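Local coordinates for protein diheme cytochrome c (Shewanella baltica, PDB 3U99) that probably carries electrons through two covalently bound c-type hemes, at residues A17-C22 and A59-Y64; R37-T40 and H46-D49; D102-R107 and V138-F143. All blocks are in the same frame, centred on the assembly; numbering follows the deposited sequence.

Contact 1. Residues A17-C22 and A59-Y64. With HEC (heme c), chain C.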
loop_
_atom_site.group_PDB
_atom_site.type_symbol
_atom_site.label_atom_id
_atom_site.label_comp_id
_atom_site.label_asym_id
_atom_site.label_seq_id
_atom_site.Cartn_x
_atom_site.Cartn_y
_atom_site.Cartn_z
ATOM N N ALA A 17 -8.907 9.651 -0.152
ATOM C CA ALA A 17 -8.499 10.925 0.421
ATOM C C ALA A 17 -7.808 10.751 1.744
ATOM O O ALA A 17 -6.795 11.411 2.029
ATOM C CB ALA A 17 -9.742 11.811 0.643
ATOM N N GLU A 18 -8.331 9.929 2.646
ATOM C CA GLU A 18 -7.778 9.810 3.981
ATOM C C GLU A 18 -6.514 8.967 4.009
ATOM O O GLU A 18 -5.589 9.250 4.774
ATOM C CB GLU A 18 -8.810 9.216 4.939
ATOM C CG GLU A 18 -10.029 10.088 5.121
ATOM C CD GLU A 18 -9.887 11.393 5.828
ATOM O OE1 GLU A 18 -8.763 11.682 6.308
ATOM O OE2 GLU A 18 -10.923 12.112 5.940
ATOM N N CYS A 19 -6.469 7.913 3.243
ATOM C CA CYS A 19 -5.376 6.985 3.286
ATOM C C CYS A 19 -4.409 7.114 2.143
ATOM O O CYS A 19 -3.480 6.311 2.032
ATOM C CB CYS A 19 -5.909 5.547 3.448
ATOM S SG CYS A 19 -6.872 5.261 4.929
ATOM N N GLY A 20 -4.606 8.120 1.349
ATOM C CA GLY A 20 -3.724 8.554 0.273
ATOM C C GLY A 20 -3.016 9.851 0.539
ATOM O O GLY A 20 -2.510 10.446 -0.406
ATOM N N SER A 21 -3.018 10.319 1.774
ATOM C CA SER A 21 -2.494 11.581 2.259
ATOM C C SER A 21 -0.972 11.627 2.389
ATOM O O SER A 21 -0.354 12.654 2.105
ATOM C CB SER A 21 -3.152 11.800 3.655
ATOM O OG SER A 21 -2.782 13.127 3.990
ATOM N N CYS A 22 -0.370 10.536 2.826
ATOM C CA CYS A 22 1.064 10.482 3.082
ATOM C C CYS A 22 1.808 9.550 2.144
ATOM O O CYS A 22 3.022 9.573 1.957
ATOM C CB CYS A 22 1.295 9.943 4.498
ATOM S SG CYS A 22 0.661 11.106 5.758
ATOM N N ALA A 59 -14.242 4.780 11.439
ATOM C CA ALA A 59 -15.152 3.661 11.361
ATOM C C ALA A 59 -15.527 3.403 9.916
ATOM O O ALA A 59 -15.617 2.242 9.497
ATOM C CB ALA A 59 -16.413 3.925 12.171
ATOM N N ARG A 60 -15.774 4.441 9.110
ATOM C CA ARG A 60 -16.132 4.219 7.706
ATOM C C ARG A 60 -14.934 3.656 6.956
ATOM O O ARG A 60 -15.100 2.840 6.040
ATOM C CB ARG A 60 -16.614 5.494 7.054
ATOM C CG ARG A 60 -18.000 5.898 7.484
ATOM C CD ARG A 60 -18.558 6.969 6.544
ATOM N NE ARG A 60 -17.771 8.207 6.612
ATOM C CZ ARG A 60 -17.940 9.213 7.445
ATOM N NH1 ARG A 60 -18.920 9.198 8.327
ATOM N NH2 ARG A 60 -17.130 10.263 7.356
ATOM N N ILE A 61 -13.719 4.057 7.275
ATOM C CA ILE A 61 -12.515 3.513 6.638
ATOM C C ILE A 61 -12.349 2.037 6.943
ATOM O O ILE A 61 -12.120 1.218 6.059
ATOM C CB ILE A 61 -11.286 4.336 7.065
ATOM C CG1 ILE A 61 -11.329 5.755 6.537
ATOM C CG2 ILE A 61 -10.011 3.609 6.627
ATOM C CD1 ILE A 61 -11.220 5.888 5.117
ATOM N N GLU A 62 -12.470 1.684 8.228
ATOM C CA GLU A 62 -12.347 0.305 8.647
ATOM C C GLU A 62 -13.396 -0.547 7.960
ATOM O O GLU A 62 -13.124 -1.640 7.472
ATOM C CB GLU A 62 -12.469 0.204 10.160
ATOM C CG GLU A 62 -12.281 -1.234 10.643
ATOM C CD GLU A 62 -12.122 -1.325 12.144
ATOM O OE1 GLU A 62 -11.209 -0.706 12.757
ATOM O OE2 GLU A 62 -12.961 -2.123 12.700
ATOM N N GLU A 63 -14.638 -0.039 7.937
ATOM C CA GLU A 63 -15.704 -0.808 7.338
ATOM C C GLU A 63 -15.462 -1.012 5.827
ATOM O O GLU A 63 -15.690 -2.118 5.309
ATOM C CB GLU A 63 -17.021 -0.086 7.601
ATOM C CG GLU A 63 -17.517 -0.166 9.033
ATOM C CD GLU A 63 -18.187 -1.517 9.246
ATOM O OE1 GLU A 63 -17.851 -2.486 8.534
ATOM O OE2 GLU A 63 -19.098 -1.596 10.107
ATOM N N TYR A 64 -14.963 -0.028 5.145
ATOM C CA TYR A 64 -14.625 -0.113 3.727
ATOM C C TYR A 64 -13.553 -1.200 3.556
ATOM O O TYR A 64 -13.646 -2.065 2.692
ATOM C CB TYR A 64 -14.154 1.289 3.212
ATOM C CG TYR A 64 -13.626 1.053 1.805
ATOM C CD1 TYR A 64 -14.451 0.852 0.714
ATOM C CD2 TYR A 64 -12.253 1.008 1.563
ATOM C CE1 TYR A 64 -13.920 0.627 -0.577
ATOM C CE2 TYR A 64 -11.714 0.734 0.318
ATOM C CZ TYR A 64 -12.559 0.548 -0.760
ATOM O OH TYR A 64 -12.028 0.278 -1.966
HETATM FE FE HEC C . -0.081 4.576 6.190
HETATM C CHA HEC C . 2.608 2.599 5.897
HETATM C CHB HEC C . -2.128 1.958 5.473
HETATM C CHC HEC C . -2.744 6.636 6.344
HETATM C CHD HEC C . 1.956 7.145 7.090
HETATM N NA HEC C . 0.182 2.628 5.761
HETATM C C1A HEC C . 1.405 1.984 5.652
HETATM C C2A HEC C . 1.195 0.609 5.233
HETATM C C3A HEC C . -0.142 0.453 5.099
HETATM C C4A HEC C . -0.758 1.718 5.474
HETATM C CMA HEC C . -0.875 -0.801 4.709
HETATM C CAA HEC C . 2.292 -0.360 5.031
HETATM C CBA HEC C . 2.958 -0.200 3.679
HETATM C CGA HEC C . 3.953 -1.338 3.449
HETATM O O1A HEC C . 3.480 -2.491 3.264
HETATM O O2A HEC C . 5.181 -1.135 3.475
HETATM N NB HEC C . -2.076 4.329 5.974
HETATM C C1B HEC C . -2.742 3.154 5.713
HETATM C C2B HEC C . -4.163 3.407 5.813
HETATM C C3B HEC C . -4.343 4.715 6.067
HETATM C C4B HEC C . -3.052 5.300 6.141
HETATM C CMB HEC C . -5.200 2.308 5.619
HETATM C CAB HEC C . -5.619 5.516 6.313
HETATM C CBB HEC C . -6.333 4.991 7.574
HETATM N NC HEC C . -0.352 6.520 6.601
HETATM C C1C HEC C . -1.513 7.209 6.553
HETATM C C2C HEC C . -1.347 8.595 6.821
HETATM C C3C HEC C . -0.019 8.734 7.027
HETATM C C4C HEC C . 0.595 7.463 6.944
HETATM C CMC HEC C . -2.458 9.653 6.735
HETATM C CAC HEC C . 0.717 10.028 7.287
HETATM C CBC HEC C . 0.269 10.842 8.488
HETATM N ND HEC C . 1.879 4.792 6.495
HETATM C C1D HEC C . 2.507 5.930 6.902
HETATM C C2D HEC C . 3.953 5.671 7.022
HETATM C C3D HEC C . 4.149 4.387 6.679
HETATM C C4D HEC C . 2.846 3.876 6.312
HETATM C CMD HEC C . 4.997 6.604 7.591
HETATM C CAD HEC C . 5.462 3.677 6.669
HETATM C CBD HEC C . 6.168 3.735 5.272
HETATM C CGD HEC C . 7.563 3.126 5.393
HETATM O O1D HEC C . 8.194 3.424 4.232
HETATM O O2D HEC C . 7.601 1.998 6.077
#
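Cys19 meets Ile61 at the rim of a heme c. The two axial histidines, His23 and His46, take opposite faces of the flat macrocycle, while both cysteines of the 17-22 segment come in at its periphery. This is the Cys-x-x-Cys-His motif of c-type cytochromes, which runs on from helix 13-19. Cys19 SG is bonded covalently to CAB of the heme at 1.9 Å, and Cys22 SG likewise closes a thioether with CAC. Both sulfurs drop from the rim toward the His23 side, whereas the methyl ends CBB and CBC turn the other way, toward the His46 side. The backbone keeps close to the heme edge here: Glu18 O, just before the first cysteine, lies 3.7 Å from the heme methyl CMC, and Ser21 CB, between the two cysteines, rests on that same methyl.

From helix 55-67 one residue, Ile61, packs on the outer side of this attachment. It points toward the 17-22 segment and divides its branches between two neighbours. The CG2 methyl, anti to the backbone N, lies 3.9 Å from Cys19 SG and also reaches heme CBB at 4.0 Å, so it covers the thioether and the vinyl-derived carbon together. No hydrogen bond crosses between the segments; the contact is purely apolar and small, though two of its three touching residues are buried. The charges keep to its margin, with Glu18 OE2 still 6.6 Å from Arg60 NH2, and Arg60 making its salt bridge with Glu14 instead. The other branch of Ile61 turns at chi2 (-67°), and that bend sets CD1 4.1 Å from Glu18 CB.

Contact 2. Residues R37-T40 and H46-D49; sequences RAIT and HFGD. With HEC (heme c), chain C.
A single water joins Ile39 to the axial ligand His46, two residues that have no direct hydrogen bond. The water donates to Ile39 O at 2.8 Å and accepts from His46 ND1, also at 2.8 Å, lying in the plane of the imidazole at its edge. ND1 is thus the N-H side of the ring and NE2 the side that holds iron, 2.0 Å away. With its ND1 hydrogen engaged, the ring has its rotation restrained about the NE2-iron bond, and the donation to water probably makes NE2 a somewhat stronger ligand.

Ile39 CG2 also sits in the imidazole plane, packed against the edge 3.8 Å from His46 CE1. The ring reaches the metal because CG of His46 is anti to the backbone N (chi1 -176°), which swings the imidazole inward from the loop. His23 binds the iron from the other face, giving the bis-histidine coordination of this c-type heme, with no exogenous ligand at the sixth site.

Phe47 closes one face of the imidazole: its CD2 stands 3.6 Å above the plane, over the ring centre, and lies 3.4 Å from heme CHA. CD2 thus meets the histidine ring and the meso carbon at once, and the neighbouring CE2 lies against C1A and C2A of pyrrole A. Ile39 CD1 comes to the edge of the phenyl ring near CZ and touches the heme methyl CMA at 3.7 Å, so the isoleucine fills the corner between both aromatic rings and the porphyrin. A type I' turn from His46 to Asp49 carries both rings to the heme, and His46 N donates to Asp49 O at 2.9 Å while Asp49 N donates back to His46 O.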
loop_
_atom_site.group_PDB
_atom_site.type_symbol
_atom_site.label_atom_id
_atom_site.label_comp_id
_atom_site.label_asym_id
_atom_site.label_seq_id
_atom_site.Cartn_x
_atom_site.Cartn_y
_atom_site.Cartn_z
ATOM N N ARG A 37 -7.827 -4.460 10.210
ATOM C CA ARG A 37 -8.295 -4.030 11.519
ATOM C C ARG A 37 -7.141 -3.760 12.470
ATOM O O ARG A 37 -7.220 -2.873 13.309
ATOM C CB ARG A 37 -9.210 -5.116 12.090
ATOM C CG ARG A 37 -10.587 -5.188 11.452
ATOM C CD ARG A 37 -11.560 -6.002 12.301
ATOM N NE ARG A 37 -11.216 -7.424 12.278
ATOM C CZ ARG A 37 -11.686 -8.355 11.468
ATOM N NH1 ARG A 37 -12.595 -8.081 10.523
ATOM N NH2 ARG A 37 -11.279 -9.617 11.557
ATOM N N ALA A 38 -6.046 -4.548 12.314
ATOM C CA ALA A 38 -4.903 -4.290 13.186
ATOM C C ALA A 38 -4.345 -2.910 12.908
ATOM O O ALA A 38 -3.829 -2.224 13.799
ATOM C CB ALA A 38 -3.898 -5.404 12.961
ATOM N N ILE A 39 -4.402 -2.414 11.677
ATOM C CA ILE A 39 -3.942 -1.072 11.334
ATOM C C ILE A 39 -4.886 -0.010 11.796
ATOM O O ILE A 39 -4.494 0.976 12.434
ATOM C CB ILE A 39 -3.680 -1.018 9.792
ATOM C CG1 ILE A 39 -2.474 -1.870 9.429
ATOM C CG2 ILE A 39 -3.507 0.423 9.342
ATOM C CD1 ILE A 39 -2.130 -2.067 7.985
ATOM N N THR A 40 -6.193 -0.179 11.560
ATOM C CA THR A 40 -7.130 0.894 11.856
ATOM C C THR A 40 -7.475 0.956 13.344
ATOM O O THR A 40 -8.079 1.963 13.770
ATOM C CB THR A 40 -8.426 0.769 11.015
ATOM O OG1 THR A 40 -8.990 -0.522 11.231
ATOM C CG2 THR A 40 -8.150 0.826 9.532
ATOM N N HIS A 46 1.196 4.602 13.829
ATOM C CA HIS A 46 1.155 4.071 12.439
ATOM C C HIS A 46 2.512 4.144 11.810
ATOM O O HIS A 46 2.850 5.103 11.131
ATOM C CB HIS A 46 0.119 4.877 11.692
ATOM C CG HIS A 46 -0.158 4.451 10.306
ATOM N ND1 HIS A 46 -0.972 3.375 10.056
ATOM C CD2 HIS A 46 0.276 4.935 9.154
ATOM C CE1 HIS A 46 -1.051 3.252 8.721
ATOM N NE2 HIS A 46 -0.297 4.192 8.130
ATOM N N PHE A 47 3.308 3.097 12.083
ATOM C CA PHE A 47 4.561 2.929 11.359
ATOM C C PHE A 47 5.503 4.132 11.462
ATOM O O PHE A 47 6.237 4.501 10.548
ATOM C CB PHE A 47 4.269 2.625 9.879
ATOM C CG PHE A 47 3.387 1.407 9.714
ATOM C CD1 PHE A 47 3.762 0.157 10.229
ATOM C CD2 PHE A 47 2.179 1.521 9.063
ATOM C CE1 PHE A 47 2.958 -0.952 10.002
ATOM C CE2 PHE A 47 1.402 0.416 8.833
ATOM C CZ PHE A 47 1.761 -0.819 9.324
ATOM N N GLY A 48 5.494 4.794 12.595
ATOM C CA GLY A 48 6.308 5.958 12.894
ATOM C C GLY A 48 5.596 7.285 12.738
ATOM O O GLY A 48 6.180 8.301 13.118
ATOM N N ASP A 49 4.369 7.282 12.204
ATOM C CA ASP A 49 3.575 8.478 12.013
ATOM C C ASP A 49 2.295 8.356 12.817
ATOM O O ASP A 49 1.913 7.327 13.336
ATOM C CB ASP A 49 3.192 8.791 10.567
ATOM C CG ASP A 49 3.293 10.294 10.326
ATOM O OD1 ASP A 49 3.727 10.664 9.205
ATOM O OD2 ASP A 49 2.961 11.140 11.192
HETATM FE FE HEC C . -0.081 4.576 6.190
HETATM C CHA HEC C . 2.608 2.599 5.897
HETATM C CHB HEC C . -2.128 1.958 5.473
HETATM C CHC HEC C . -2.744 6.636 6.344
HETATM C CHD HEC C . 1.956 7.145 7.090
HETATM N NA HEC C . 0.182 2.628 5.761
HETATM C C1A HEC C . 1.405 1.984 5.652
HETATM C C2A HEC C . 1.195 0.609 5.233
HETATM C C3A HEC C . -0.142 0.453 5.099
HETATM C C4A HEC C . -0.758 1.718 5.474
HETATM C CMA HEC C . -0.875 -0.801 4.709
HETATM C CAA HEC C . 2.292 -0.360 5.031
HETATM C CBA HEC C . 2.958 -0.200 3.679
HETATM C CGA HEC C . 3.953 -1.338 3.449
HETATM O O1A HEC C . 3.480 -2.491 3.264
HETATM O O2A HEC C . 5.181 -1.135 3.475
HETATM N NB HEC C . -2.076 4.329 5.974
HETATM C C1B HEC C . -2.742 3.154 5.713
HETATM C C2B HEC C . -4.163 3.407 5.813
HETATM C C3B HEC C . -4.343 4.715 6.067
HETATM C C4B HEC C . -3.052 5.300 6.141
HETATM C CMB HEC C . -5.200 2.308 5.619
HETATM C CAB HEC C . -5.619 5.516 6.313
HETATM C CBB HEC C . -6.333 4.991 7.574
HETATM N NC HEC C . -0.352 6.520 6.601
HETATM C C1C HEC C . -1.513 7.209 6.553
HETATM C C2C HEC C . -1.347 8.595 6.821
HETATM C C3C HEC C . -0.019 8.734 7.027
HETATM C C4C HEC C . 0.595 7.463 6.944
HETATM C CMC HEC C . -2.458 9.653 6.735
HETATM C CAC HEC C . 0.717 10.028 7.287
HETATM C CBC HEC C . 0.269 10.842 8.488
HETATM N ND HEC C . 1.879 4.792 6.495
HETATM C C1D HEC C . 2.507 5.930 6.902
HETATM C C2D HEC C . 3.953 5.671 7.022
HETATM C C3D HEC C . 4.149 4.387 6.679
HETATM C C4D HEC C . 2.846 3.876 6.312
HETATM C CMD HEC C . 4.997 6.604 7.591
HETATM C CAD HEC C . 5.462 3.677 6.669
HETATM C CBD HEC C . 6.168 3.735 5.272
HETATM C CGD HEC C . 7.563 3.126 5.393
HETATM O O1D HEC C . 8.194 3.424 4.232
HETATM O O2D HEC C . 7.601 1.998 6.077
HETATM O O HOH W 1 -1.900 1.939 12.335
#

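Contact 3. Residues D102-R107 and V138-F143; sequences DEIPRR and VNIPGF. With HEC (heme c), chain B.
Ile104 and Ile140 meet at the rim of pyrrole D of the second heme c, the one whose iron is held by His101 and His125. This inner half is the tight one. Ile104 CD1 lies 3.5 Å from heme C2D on one face of the pyrrole, and Val138 comes at the opposite face, its CG1 3.7 Å from the methyl CMD. Ile140 fits at the edge between CMD and CAC, its CD1 4.1 Å from CMD, although it and Ile104 CG2 are a loose 4.5 Å apart. Shortening Val138 to an alanine would remove both methyls packed on its face, probably opening a gap beside CMD and C2D and leaving the pyrrole edge less well held.

The outer half is looser and lies among exposed residues. Phe143 leans toward the 3-10 segment at 106-107, its CZ 3.4 Å from Arg107 O, while Arg107 CD lies 4.1 Å from CE1. Arg107 starts from the cramped rotamer with CG between backbone N and carbonyl carbon (chi1 82°); the touching is done by its backbone O and CG-CD stem, and the guanidinium plane is turned 56° from the ring. The bend from Ile140 to Phe143, within the two-stranded hairpin of 139-140 and 144-145, is closed by Phe143 N donating to Ile140 O. With no hydrogen bond or ion pair across the segments, apolar burial against the heme probably supplies most of the hold.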
loop_
_atom_site.group_PDB
_atom_site.type_symbol
_atom_site.label_atom_id
_atom_site.label_comp_id
_atom_site.label_asym_id
_atom_site.label_seq_id
_atom_site.Cartn_x
_atom_site.Cartn_y
_atom_site.Cartn_z
ATOM N N ASP A 102 11.292 -11.075 -4.809
ATOM C CA ASP A 102 12.559 -11.599 -4.324
ATOM C C ASP A 102 13.662 -11.682 -5.376
ATOM O O ASP A 102 14.767 -12.070 -4.956
ATOM C CB ASP A 102 12.286 -12.929 -3.597
ATOM C CG ASP A 102 11.899 -14.090 -4.463
ATOM O OD1 ASP A 102 11.850 -14.029 -5.733
ATOM O OD2 ASP A 102 11.685 -15.190 -3.850
ATOM N N GLU A 103 13.449 -11.381 -6.632
ATOM C CA GLU A 103 14.540 -11.326 -7.609
ATOM C C GLU A 103 15.007 -9.895 -7.828
ATOM O O GLU A 103 15.916 -9.646 -8.638
ATOM C CB GLU A 103 14.063 -11.980 -8.901
ATOM C CG GLU A 103 13.735 -13.468 -8.806
ATOM C CD GLU A 103 14.932 -14.331 -8.544
ATOM O OE1 GLU A 103 16.146 -13.940 -8.608
ATOM O OE2 GLU A 103 14.683 -15.534 -8.252
ATOM N N ILE A 104 14.427 -8.912 -7.144
ATOM C CA ILE A 104 14.768 -7.507 -7.398
ATOM C C ILE A 104 15.897 -7.126 -6.449
ATOM O O ILE A 104 15.721 -7.207 -5.228
ATOM C CB ILE A 104 13.551 -6.612 -7.183
ATOM C CG1 ILE A 104 12.349 -7.062 -8.015
ATOM C CG2 ILE A 104 13.959 -5.160 -7.424
ATOM C CD1 ILE A 104 11.084 -6.327 -7.594
ATOM N N PRO A 105 17.048 -6.753 -6.965
ATOM C CA PRO A 105 18.185 -6.479 -6.075
ATOM C C PRO A 105 18.157 -5.140 -5.347
ATOM O O PRO A 105 17.498 -4.205 -5.725
ATOM C CB PRO A 105 19.332 -6.458 -7.065
ATOM C CG PRO A 105 18.762 -6.014 -8.356
ATOM C CD PRO A 105 17.362 -6.583 -8.380
ATOM N N ARG A 106 18.942 -5.108 -4.285
ATOM C CA ARG A 106 18.894 -3.951 -3.405
ATOM C C ARG A 106 19.367 -2.697 -4.126
ATOM O O ARG A 106 18.978 -1.584 -3.783
ATOM C CB ARG A 106 19.782 -4.200 -2.164
ATOM C CG ARG A 106 19.393 -5.307 -1.328
ATOM C CD ARG A 106 20.382 -5.357 -0.147
ATOM N NE ARG A 106 20.336 -4.172 0.699
ATOM C CZ ARG A 106 20.745 -3.098 1.330
ATOM N NH1 ARG A 106 21.980 -2.623 1.115
ATOM N NH2 ARG A 106 19.947 -2.451 2.198
ATOM N N ARG A 107 20.202 -2.682 -5.080
ATOM C CA ARG A 107 20.637 -1.535 -5.865
ATOM C C ARG A 107 19.467 -0.788 -6.499
ATOM O O ARG A 107 19.573 0.343 -6.816
ATOM C CB ARG A 107 21.684 -1.959 -6.963
ATOM C CG ARG A 107 21.156 -2.538 -8.264
ATOM C CD ARG A 107 22.277 -2.509 -9.361
ATOM N NE ARG A 107 23.400 -3.321 -8.918
ATOM C CZ ARG A 107 24.574 -2.886 -8.453
ATOM N NH1 ARG A 107 25.440 -3.806 -8.046
ATOM N NH2 ARG A 107 24.923 -1.608 -8.452
ATOM N N VAL A 138 5.710 -2.415 -15.183
ATOM C CA VAL A 138 6.594 -1.900 -14.150
ATOM C C VAL A 138 7.754 -1.122 -14.766
ATOM O O VAL A 138 8.317 -1.559 -15.753
ATOM C CB VAL A 138 7.291 -3.054 -13.349
ATOM C CG1 VAL A 138 8.461 -2.593 -12.479
ATOM C CG2 VAL A 138 6.220 -3.655 -12.518
ATOM N N ASN A 139 8.069 0.012 -14.194
ATOM C CA ASN A 139 9.206 0.860 -14.603
ATOM C C ASN A 139 9.818 1.388 -13.327
ATOM O O ASN A 139 9.175 2.224 -12.665
ATOM C CB ASN A 139 8.709 1.985 -15.563
ATOM C CG ASN A 139 9.816 2.786 -16.203
ATOM O OD1 ASN A 139 9.726 3.342 -17.350
ATOM N ND2 ASN A 139 10.875 2.982 -15.511
ATOM N N ILE A 140 11.050 0.954 -13.065
ATOM C CA ILE A 140 11.778 1.293 -11.848
ATOM C C ILE A 140 12.566 2.576 -12.054
ATOM O O ILE A 140 13.402 2.638 -12.943
ATOM C CB ILE A 140 12.710 0.156 -11.437
ATOM C CG1 ILE A 140 11.902 -1.109 -11.208
ATOM C CG2 ILE A 140 13.524 0.602 -10.240
ATOM C CD1 ILE A 140 12.722 -2.204 -10.572
ATOM N N PRO A 141 12.278 3.627 -11.304
ATOM C CA PRO A 141 12.959 4.905 -11.525
ATOM C C PRO A 141 14.461 4.704 -11.397
ATOM O O PRO A 141 14.959 4.113 -10.489
ATOM C CB PRO A 141 12.461 5.800 -10.397
ATOM C CG PRO A 141 11.189 5.192 -9.933
ATOM C CD PRO A 141 11.246 3.721 -10.270
ATOM N N GLY A 142 15.137 5.258 -12.410
ATOM C CA GLY A 142 16.536 5.166 -12.574
ATOM C C GLY A 142 17.023 3.948 -13.302
ATOM O O GLY A 142 18.210 3.937 -13.637
ATOM N N PHE A 143 16.188 2.956 -13.568
ATOM C CA PHE A 143 16.521 1.710 -14.201
ATOM C C PHE A 143 15.699 1.389 -15.429
ATOM O O PHE A 143 16.183 0.651 -16.307
ATOM C CB PHE A 143 16.397 0.560 -13.212
ATOM C CG PHE A 143 17.519 0.607 -12.146
ATOM C CD1 PHE A 143 18.679 -0.132 -12.287
ATOM C CD2 PHE A 143 17.401 1.406 -11.035
ATOM C CE1 PHE A 143 19.672 -0.048 -11.332
ATOM C CE2 PHE A 143 18.396 1.504 -10.079
ATOM C CZ PHE A 143 19.567 0.786 -10.226
HETATM FE FE HEC B . 5.827 -4.822 -7.216
HETATM C CHA HEC B . 5.740 -7.421 -9.394
HETATM C CHB HEC B . 2.765 -5.657 -6.067
HETATM C CHC HEC B . 6.100 -2.350 -4.827
HETATM C CHD HEC B . 8.741 -3.810 -8.603
HETATM N NA HEC B . 4.475 -6.217 -7.681
HETATM C C1A HEC B . 4.592 -7.221 -8.592
HETATM C C2A HEC B . 3.400 -8.018 -8.666
HETATM C C3A HEC B . 2.567 -7.521 -7.734
HETATM C C4A HEC B . 3.243 -6.396 -7.096
HETATM C CMA HEC B . 1.149 -7.971 -7.386
HETATM C CAA HEC B . 3.138 -9.139 -9.634
HETATM C CBA HEC B . 2.868 -8.532 -11.001
HETATM C CGA HEC B . 2.634 -9.507 -12.139
HETATM O O1A HEC B . 2.313 -10.691 -11.796
HETATM O O2A HEC B . 2.553 -9.196 -13.330
HETATM N NB HEC B . 4.629 -4.159 -5.728
HETATM C C1B HEC B . 3.375 -4.657 -5.382
HETATM C C2B HEC B . 2.895 -3.899 -4.295
HETATM C C3B HEC B . 3.842 -3.025 -3.945
HETATM C C4B HEC B . 4.926 -3.146 -4.855
HETATM C CMB HEC B . 1.491 -4.156 -3.705
HETATM C CAB HEC B . 3.824 -1.910 -2.880
HETATM C CBB HEC B . 3.398 -2.455 -1.445
HETATM N NC HEC B . 7.171 -3.379 -6.777
HETATM C C1C HEC B . 7.093 -2.480 -5.795
HETATM C C2C HEC B . 8.138 -1.524 -5.843
HETATM C C3C HEC B . 8.871 -1.930 -6.952
HETATM C C4C HEC B . 8.262 -3.054 -7.528
HETATM C CMC HEC B . 8.312 -0.311 -4.977
HETATM C CAC HEC B . 10.063 -1.219 -7.558
HETATM C CBC HEC B . 11.310 -1.161 -6.675
HETATM N ND HEC B . 7.028 -5.502 -8.681
HETATM C C1D HEC B . 8.184 -4.917 -9.084
HETATM C C2D HEC B . 8.790 -5.717 -10.113
HETATM C C3D HEC B . 8.010 -6.810 -10.302
HETATM C C4D HEC B . 6.858 -6.613 -9.396
HETATM C CMD HEC B . 10.097 -5.395 -10.794
HETATM C CAD HEC B . 8.264 -7.932 -11.288
HETATM C CBD HEC B . 9.284 -8.905 -10.609
HETATM C CGD HEC B . 9.926 -9.903 -11.568
HETATM O O1D HEC B . 8.846 -10.365 -12.283
HETATM O O2D HEC B . 10.854 -10.655 -10.993
#

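How the contacts relate
From the N terminus, the chain passes through the heme-binding segment 17-22, then helix 33-40 and the turn 46-49, where contact 2 closes a short loop, and reaches helix 55-67, where contact 1 closes a long one. Contact 2 is nested inside that longer loop, and both serve the same heme. They also touch: Glu62 OE1 lies 2.7 Å from Thr40 OG1, probably a hydrogen bond, tying helix 55-67 to helix 33-40. Contact 3 opens only afterwards, following helix 95-101, and closes at strand 139-140 beside the second heme. It lies across the chain's centre, about 29 and 27 Å, centre to centre, from contacts 1 and 2, and crosses neither.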